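Local coordinates for RimK-related lysine biosynthesis protein (Thermococcus kodakarensis, PDB 5K2M) that binds ADP and magnesium ions and, as a RimK-family ATP-grasp enzyme of the LysX subfamily, probably serves as an ATP-dependent ligase in amino-acid biosynthesis, at residues V215-A220 with L226-F231; G106-V111 with G157-Q162; G22-V27 with L263-V268. All blocks are in the same frame, centred on the assembly; numbering follows the deposited sequence.

Interaction 1 of 3, residues V215-A220 with L226-F231; sequences VKAWEA and LAIDIF. With MG (magnesium ion), chain Q; ADP (adenosine-5'-diphosphate), chain O.
Trp218 meets Leu226 at about a right angle, its pyrrole carbon CD1 lying 4.1 Å from the CD1 methyl of the leucine. The indole reaches the strand because its CG lies anti to the backbone N (chi1 180°), while its NE1 is satisfied by the carbonyl of Gly224. Alongside, Ile228 sends its CD1 methyl to the CB of Ala217, 4.3 Å away; no hydrogen bond links helix to strand, and the contact rests on apolar side-chain packing. The other face of strand 226-231 faces the bound magnesium ion and ADP. Asp229 binds the magnesium ion through OD2 at 2.0 Å, and Arg173 pairs with its OD1. Phe231, with CG beside its backbone N (chi1 -60°), brings CE2 to 3.5 Å from C5 of the adenine, and CE1 approaches the ribose. A serine in place of Phe231 lacks the ring and would probably leave the purine and ribose with a gap beside them, the base freer to shift. Helix 208-219 thus backs an ATP-grasp sheet: strand 225-233 runs between strands 170-177 and 236-243, antiparallel to both, and Trp218 also rests on Val176 of the former, while helix 74-80 touches Leu226.

Interaction 2 of 3, residues G106-V111 with G157-Q162; sequences GGALRV and GIHYFQ. With ADP (adenosine-5'-diphosphate), chain O.
Apolar packing carries the contact between Val111 and Phe161. Both methyls of the valine reach the ring: CG2 lies 3.7 Å from CD2 of Phe161, and CG1, placed anti to the backbone N (chi1 166°), lies 3.8 Å from the CG of the same ring, so both methyls close on the CD2 side of the ring. Three residues earlier, Ala108 brings CB to 3.9 Å from CE2 of Phe161.

Ala108 CB also lies over one face of the His159 imidazole, 4.1 Å from CG. Ala108 thus touches both rings, which project from the same side of the strand, two residues apart. Strand 159-163 belongs to the four-stranded antiparallel sheet of the ATP-grasp domain, between strands 99-102 and 119-122. On this face of the sheet Leu145 of helix 138-150 joins the packing against both Ala108 and His159.

Backbone hydrogen bonds shape the other partner. A type I beta turn runs from Ala108 to Val111, closed by the bond from Val111 N to Ala108 O at 2.9 Å, and this brings the two apolar residues to the same sheet face.

Polar contacts lie on the reverse side of the strand. There Gln162 accepts a hydrogen bond at OE1 from N6 of the ADP adenine, 3.0 Å long with an angle of 151° at the hydrogen. Lys122 also bonds to OE1, and Asn240 takes NE2, which together fix the rotation of the amide.

Interaction 3 of 3, residues G22-V27 with L263-V268; sequences GEFGEV and LVEYAV
Phe24 reaches across to residues 263-268 of helix 259-272 and lays its ring against three residues of that helix. Val268 crosses the phenylalanine at about a right angle, its CG1 methyl 3.8 Å from CG at the root of the ring and just as near to CB. That methyl lies beside the backbone N of the valine, anti to the carbonyl carbon (chi1 -43°), which turns it toward Phe24. Val264, one helical turn earlier, comes in at a slant and places CG1 3.8 Å from CD1 of Phe24.

The contact joins the N-terminal and C-terminal regions of the chain. Phe24 stands at the close of helix 12-24, just before Gly25 leaves the helical backbone with a positive phi (172°) and the chain enters strand 26-31. That strand lies at the margin of a parallel four-stranded sheet built from the N-terminal part of the chain, next to strand 2-7, and helix 259-272 packs on the same sheet through Leu263, Val264 and Ala267 against Ile47.

Glu265 meets the far end of the ring. Its aliphatic CG is 3.7 Å from CZ of Phe24; this methylene makes the touch, and the carboxylate plane is turned 62° from the ring. Beyond the ring, Val264 also packs on Ile17 and Arg20 of helix 12-24, and Val268 on Ile3 of strand 2-7.

How the interactions relate
From the N terminus, the chain first passes residues 22-27, which find their partner only at 263-268, so interaction 3 closes a loop of 235 residues around the other two. Inside it, interaction 2 opens at 106-111 and closes at 157-162, spanning 45 residues; interaction 1 follows in series, with merely five residues between its segments. None of the loops cross. Interaction 3 ties the C-terminal helix to the N-terminal parallel sheet, whereas interactions 1 and 2 each back a different antiparallel sheet. These two sheets share ADP although the contact centres lie 25 Å apart; interactions 2 and 3, about 43 Å between centres, lie on opposite sides of the chain's centre.

Interaction 1 of 3, residues V215-A220 with L226-F231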
# COMPACT_ATOMS: atom_id res chain seq x y z
N VAL A 215 46.50 -9.14 33.83
CA VAL A 215 45.28 -9.89 34.13
C VAL A 215 44.17 -8.93 34.57
O VAL A 215 43.02 -9.07 34.15
CB VAL A 215 45.50 -10.99 35.20
CG1 VAL A 215 44.18 -11.61 35.65
CG2 VAL A 215 46.41 -12.09 34.66
N LYS A 216 44.51 -7.96 35.42
CA LYS A 216 43.54 -6.97 35.89
C LYS A 216 42.99 -6.12 34.75
O LYS A 216 41.80 -5.81 34.72
CB LYS A 216 44.15 -6.06 36.97
CG LYS A 216 44.11 -6.64 38.38
CD LYS A 216 44.98 -5.81 39.31
CE LYS A 216 44.71 -6.09 40.78
NZ LYS A 216 43.52 -5.32 41.27
N ALA A 217 43.86 -5.73 33.82
CA ALA A 217 43.43 -5.00 32.64
C ALA A 217 42.44 -5.83 31.83
O ALA A 217 41.42 -5.33 31.36
CB ALA A 217 44.62 -4.62 31.78
N TRP A 218 42.75 -7.12 31.65
CA TRP A 218 41.85 -8.03 30.95
C TRP A 218 40.49 -8.15 31.66
O TRP A 218 39.46 -8.25 31.00
CB TRP A 218 42.49 -9.41 30.81
CG TRP A 218 41.62 -10.41 30.11
CD1 TRP A 218 41.68 -10.77 28.81
CD2 TRP A 218 40.55 -11.19 30.68
NE1 TRP A 218 40.73 -11.71 28.52
CE2 TRP A 218 40.01 -11.97 29.65
CE3 TRP A 218 39.99 -11.28 31.96
CZ2 TRP A 218 38.94 -12.85 29.85
CZ3 TRP A 218 38.93 -12.16 32.16
CH2 TRP A 218 38.42 -12.93 31.11
N GLU A 219 40.52 -8.18 33.00
CA GLU A 219 39.31 -8.32 33.83
C GLU A 219 38.40 -7.08 33.75
O GLU A 219 37.19 -7.19 33.94
CB GLU A 219 39.66 -8.66 35.29
CG GLU A 219 40.08 -10.12 35.43
CD GLU A 219 40.69 -10.52 36.77
OE1 GLU A 219 41.01 -9.65 37.62
OE2 GLU A 219 40.87 -11.74 36.96
N ALA A 220 38.97 -5.93 33.43
CA ALA A 220 38.17 -4.76 33.09
C ALA A 220 37.20 -5.03 31.92
O ALA A 220 36.14 -4.42 31.86
CB ALA A 220 39.06 -3.58 32.75
N LEU A 226 43.29 -10.67 24.39
CA LEU A 226 43.75 -9.29 24.30
C LEU A 226 45.27 -9.18 24.33
O LEU A 226 45.93 -9.82 25.16
CB LEU A 226 43.16 -8.43 25.44
CG LEU A 226 41.66 -8.13 25.40
CD1 LEU A 226 41.25 -7.37 26.65
CD2 LEU A 226 41.25 -7.36 24.15
N ALA A 227 45.80 -8.36 23.42
CA ALA A 227 47.18 -7.89 23.53
C ALA A 227 47.13 -6.55 24.21
O ALA A 227 46.48 -5.63 23.74
CB ALA A 227 47.82 -7.77 22.17
N ILE A 228 47.83 -6.45 25.33
CA ILE A 228 47.79 -5.29 26.17
C ILE A 228 49.12 -4.55 26.07
O ILE A 228 50.17 -5.18 26.02
CB ILE A 228 47.51 -5.72 27.62
CG1 ILE A 228 46.22 -6.55 27.65
CG2 ILE A 228 47.41 -4.49 28.53
CD1 ILE A 228 46.05 -7.40 28.88
N ASP A 229 49.06 -3.21 25.99
CA ASP A 229 50.25 -2.35 25.96
C ASP A 229 50.45 -1.64 27.30
O ASP A 229 49.56 -0.91 27.75
CB ASP A 229 50.11 -1.26 24.90
CG ASP A 229 50.02 -1.80 23.49
OD1 ASP A 229 49.67 -2.99 23.30
OD2 ASP A 229 50.27 -1.02 22.55
N ILE A 230 51.62 -1.80 27.90
CA ILE A 230 51.92 -1.25 29.22
C ILE A 230 53.15 -0.33 29.15
O ILE A 230 54.09 -0.62 28.40
CB ILE A 230 52.11 -2.39 30.25
CG1 ILE A 230 50.78 -3.11 30.49
CG2 ILE A 230 52.67 -1.87 31.56
CD1 ILE A 230 50.90 -4.46 31.19
N PHE A 231 53.14 0.77 29.90
CA PHE A 231 54.29 1.68 29.99
C PHE A 231 54.91 1.65 31.37
O PHE A 231 54.20 1.69 32.38
CB PHE A 231 53.89 3.13 29.75
CG PHE A 231 53.26 3.42 28.41
CD1 PHE A 231 53.35 2.53 27.35
CD2 PHE A 231 52.59 4.63 28.21
CE1 PHE A 231 52.79 2.83 26.13
CE2 PHE A 231 52.02 4.93 26.99
CZ PHE A 231 52.12 4.03 25.94
MG MG Q . 49.80 -0.13 20.81
PB ADP O . 48.62 1.99 18.58
O1B ADP O . 49.74 1.05 18.93
O2B ADP O . 48.83 2.75 17.29
O3B ADP O . 47.23 1.41 18.66
PA ADP O . 49.48 3.18 21.08
O1A ADP O . 49.79 1.77 21.56
O2A ADP O . 48.74 4.04 22.05
O3A ADP O . 48.69 3.18 19.69
O5' ADP O . 50.85 3.92 20.69
C5' ADP O . 51.86 3.27 19.95
C4' ADP O . 53.19 3.39 20.67
O4' ADP O . 53.53 4.78 20.82
C3' ADP O . 53.22 2.79 22.07
O3' ADP O . 53.59 1.41 22.05
C2' ADP O . 54.27 3.66 22.74
O2' ADP O . 55.60 3.22 22.45
C1' ADP O . 54.10 5.01 22.10
N9 ADP O . 53.19 5.84 22.89
C8 ADP O . 51.85 5.93 22.74
N7 ADP O . 51.30 6.77 23.65
C5 ADP O . 52.32 7.22 24.40
C6 ADP O . 52.45 8.15 25.53
N6 ADP O . 51.37 8.76 26.04
N1 ADP O . 53.69 8.35 26.02
C2 ADP O . 54.78 7.74 25.52
N3 ADP O . 54.74 6.89 24.50
C4 ADP O . 53.56 6.60 23.91
O HOH W 1 51.94 -0.11 20.66

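Interaction 2 of 3, residues G106-V111 with G157-Q162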
# COMPACT_ATOMS: atom_id res chain seq x y z
N GLY A 106 38.17 23.52 19.03
CA GLY A 106 38.18 24.55 20.05
C GLY A 106 38.25 23.99 21.46
O GLY A 106 38.86 24.58 22.35
N GLY A 107 37.61 22.85 21.67
CA GLY A 107 37.74 22.14 22.94
C GLY A 107 39.14 21.56 23.15
O GLY A 107 39.66 21.60 24.27
N ALA A 108 39.73 21.03 22.09
CA ALA A 108 41.04 20.39 22.15
C ALA A 108 42.15 21.36 22.55
O ALA A 108 43.10 20.97 23.23
CB ALA A 108 41.37 19.74 20.83
N LEU A 109 42.01 22.61 22.12
CA LEU A 109 42.92 23.69 22.53
C LEU A 109 43.07 23.83 24.04
O LEU A 109 44.09 24.31 24.52
CB LEU A 109 42.42 25.02 21.96
CG LEU A 109 43.00 25.58 20.66
CD1 LEU A 109 44.07 24.71 20.01
CD2 LEU A 109 41.90 25.93 19.67
N ARG A 110 42.05 23.42 24.78
CA ARG A 110 42.07 23.48 26.24
C ARG A 110 42.68 22.26 26.92
O ARG A 110 42.85 22.27 28.13
CB ARG A 110 40.64 23.68 26.73
CG ARG A 110 40.03 24.95 26.17
CD ARG A 110 39.13 25.60 27.19
NE ARG A 110 37.95 24.79 27.45
CZ ARG A 110 36.86 24.76 26.69
NH1 ARG A 110 36.78 25.48 25.57
NH2 ARG A 110 35.85 23.98 27.04
N VAL A 111 43.01 21.23 26.16
CA VAL A 111 43.55 20.00 26.73
C VAL A 111 44.88 20.22 27.50
O VAL A 111 45.06 19.64 28.55
CB VAL A 111 43.66 18.91 25.64
CG1 VAL A 111 44.52 17.76 26.11
CG2 VAL A 111 42.28 18.42 25.27
N GLY A 157 37.55 13.64 14.32
CA GLY A 157 37.00 14.74 15.10
C GLY A 157 36.75 14.40 16.57
O GLY A 157 36.25 15.24 17.32
N ILE A 158 37.06 13.18 16.97
CA ILE A 158 37.09 12.81 18.38
C ILE A 158 38.54 12.94 18.83
O ILE A 158 39.42 12.19 18.37
CB ILE A 158 36.58 11.38 18.61
CG1 ILE A 158 35.27 11.14 17.86
CG2 ILE A 158 36.42 11.10 20.10
CD1 ILE A 158 34.16 12.12 18.18
N HIS A 159 38.80 13.90 19.71
CA HIS A 159 40.17 14.28 20.06
C HIS A 159 40.59 13.67 21.38
O HIS A 159 40.12 14.09 22.44
CB HIS A 159 40.29 15.79 20.12
CG HIS A 159 39.99 16.45 18.82
ND1 HIS A 159 40.89 16.47 17.78
CD2 HIS A 159 38.88 17.06 18.36
CE1 HIS A 159 40.35 17.09 16.75
NE2 HIS A 159 39.13 17.47 17.08
N TYR A 160 41.50 12.70 21.30
CA TYR A 160 41.96 11.92 22.44
C TYR A 160 43.44 12.16 22.63
O TYR A 160 44.24 12.07 21.67
CB TYR A 160 41.71 10.43 22.17
CG TYR A 160 42.26 9.49 23.21
CD1 TYR A 160 41.53 9.15 24.33
CD2 TYR A 160 43.52 8.93 23.06
CE1 TYR A 160 42.03 8.26 25.28
CE2 TYR A 160 44.05 8.06 24.00
CZ TYR A 160 43.29 7.71 25.09
OH TYR A 160 43.82 6.84 26.01
N PHE A 161 43.81 12.47 23.88
CA PHE A 161 45.17 12.88 24.22
C PHE A 161 45.62 12.20 25.51
O PHE A 161 44.81 11.92 26.37
CB PHE A 161 45.22 14.38 24.49
CG PHE A 161 44.90 15.24 23.31
CD1 PHE A 161 45.89 15.60 22.40
CD2 PHE A 161 43.63 15.75 23.12
CE1 PHE A 161 45.61 16.43 21.33
CE2 PHE A 161 43.34 16.57 22.05
CZ PHE A 161 44.33 16.91 21.15
N GLN A 162 46.92 11.96 25.63
CA GLN A 162 47.53 11.53 26.89
C GLN A 162 48.69 12.45 27.23
O GLN A 162 49.24 13.10 26.36
CB GLN A 162 48.09 10.12 26.76
CG GLN A 162 47.05 9.02 26.64
CD GLN A 162 47.70 7.66 26.42
OE1 GLN A 162 48.64 7.54 25.66
NE2 GLN A 162 47.19 6.64 27.09
PB ADP O . 48.62 1.99 18.58
O1B ADP O . 49.74 1.05 18.93
O2B ADP O . 48.83 2.75 17.29
O3B ADP O . 47.23 1.41 18.66
PA ADP O . 49.48 3.18 21.08
O1A ADP O . 49.79 1.77 21.56
O2A ADP O . 48.74 4.04 22.05
O3A ADP O . 48.69 3.18 19.69
O5' ADP O . 50.85 3.92 20.69
C5' ADP O . 51.86 3.27 19.95
C4' ADP O . 53.19 3.39 20.67
O4' ADP O . 53.53 4.78 20.82
C3' ADP O . 53.22 2.79 22.07
O3' ADP O . 53.59 1.41 22.05
C2' ADP O . 54.27 3.66 22.74
O2' ADP O . 55.60 3.22 22.45
C1' ADP O . 54.10 5.01 22.10
N9 ADP O . 53.19 5.84 22.89
C8 ADP O . 51.85 5.93 22.74
N7 ADP O . 51.30 6.77 23.65
C5 ADP O . 52.32 7.22 24.40
C6 ADP O . 52.45 8.15 25.53
N6 ADP O . 51.37 8.76 26.04
N1 ADP O . 53.69 8.35 26.02
C2 ADP O . 54.78 7.74 25.52
N3 ADP O . 54.74 6.89 24.50
C4 ADP O . 53.56 6.60 23.91

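Interaction 3 of 3, residues G22-V27 with L263-V268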
# COMPACT_ATOMS: atom_id res chain seq x y z
N GLY A 22 43.25 -27.02 13.36
CA GLY A 22 43.18 -28.34 12.73
C GLY A 22 43.40 -29.50 13.69
O GLY A 22 43.00 -30.62 13.41
N GLU A 23 44.04 -29.24 14.82
CA GLU A 23 44.20 -30.27 15.87
C GLU A 23 42.88 -30.51 16.62
O GLU A 23 42.68 -31.59 17.17
CB GLU A 23 45.31 -29.88 16.85
CG GLU A 23 46.68 -29.66 16.20
CD GLU A 23 47.78 -29.32 17.20
OE1 GLU A 23 48.85 -28.83 16.78
OE2 GLU A 23 47.58 -29.53 18.42
N PHE A 24 41.99 -29.52 16.65
CA PHE A 24 40.73 -29.62 17.39
C PHE A 24 39.51 -29.95 16.53
O PHE A 24 38.48 -30.36 17.05
CB PHE A 24 40.47 -28.32 18.16
CG PHE A 24 41.47 -28.06 19.25
CD1 PHE A 24 42.69 -27.46 18.96
CD2 PHE A 24 41.20 -28.45 20.56
CE1 PHE A 24 43.62 -27.23 19.97
CE2 PHE A 24 42.12 -28.22 21.57
CZ PHE A 24 43.34 -27.61 21.27
N GLY A 25 39.62 -29.77 15.22
CA GLY A 25 38.51 -30.09 14.32
C GLY A 25 38.74 -29.64 12.90
O GLY A 25 39.86 -29.43 12.48
N GLU A 26 37.66 -29.52 12.15
CA GLU A 26 37.70 -29.11 10.76
C GLU A 26 37.83 -27.58 10.69
O GLU A 26 37.12 -26.87 11.39
CB GLU A 26 36.41 -29.58 10.09
CG GLU A 26 36.34 -29.40 8.59
CD GLU A 26 35.07 -30.00 8.01
OE1 GLU A 26 34.26 -30.58 8.78
OE2 GLU A 26 34.86 -29.89 6.77
N VAL A 27 38.74 -27.09 9.86
CA VAL A 27 38.99 -25.65 9.73
C VAL A 27 38.38 -25.13 8.43
O VAL A 27 38.67 -25.67 7.37
CB VAL A 27 40.50 -25.34 9.74
CG1 VAL A 27 40.74 -23.84 9.69
CG2 VAL A 27 41.16 -25.93 10.98
N LEU A 263 44.85 -19.17 21.70
CA LEU A 263 43.73 -18.48 21.08
C LEU A 263 42.71 -19.50 20.57
O LEU A 263 41.50 -19.32 20.75
CB LEU A 263 44.23 -17.58 19.94
CG LEU A 263 43.20 -16.83 19.09
CD1 LEU A 263 42.50 -15.78 19.93
CD2 LEU A 263 43.86 -16.19 17.89
N VAL A 264 43.19 -20.56 19.94
CA VAL A 264 42.32 -21.63 19.44
C VAL A 264 41.64 -22.40 20.58
O VAL A 264 40.46 -22.73 20.48
CB VAL A 264 43.08 -22.58 18.50
CG1 VAL A 264 42.26 -23.81 18.19
CG2 VAL A 264 43.45 -21.85 17.21
N GLU A 265 42.38 -22.68 21.65
CA GLU A 265 41.80 -23.37 22.82
C GLU A 265 40.67 -22.56 23.43
O GLU A 265 39.64 -23.10 23.82
CB GLU A 265 42.87 -23.65 23.89
CG GLU A 265 43.87 -24.74 23.49
CD GLU A 265 45.08 -24.84 24.41
OE1 GLU A 265 45.08 -24.23 25.51
OE2 GLU A 265 46.04 -25.54 24.04
N TYR A 266 40.84 -21.25 23.50
CA TYR A 266 39.79 -20.38 23.95
C TYR A 266 38.61 -20.42 22.98
O TYR A 266 37.46 -20.54 23.41
CB TYR A 266 40.32 -18.96 24.08
CG TYR A 266 39.28 -18.01 24.57
CD1 TYR A 266 38.85 -18.06 25.88
CD2 TYR A 266 38.72 -17.07 23.73
CE1 TYR A 266 37.88 -17.20 26.35
CE2 TYR A 266 37.75 -16.20 24.19
CZ TYR A 266 37.35 -16.27 25.50
OH TYR A 266 36.40 -15.42 25.98
N ALA A 267 38.88 -20.32 21.68
CA ALA A 267 37.84 -20.47 20.69
C ALA A 267 37.09 -21.79 20.86
O ALA A 267 35.87 -21.81 20.78
CB ALA A 267 38.40 -20.37 19.28
N VAL A 268 37.80 -22.89 21.11
CA VAL A 268 37.08 -24.16 21.29
C VAL A 268 36.22 -24.12 22.56
O VAL A 268 35.10 -24.62 22.55
CB VAL A 268 37.96 -25.44 21.21
CG1 VAL A 268 38.95 -25.38 20.06
CG2 VAL A 268 38.66 -25.76 22.52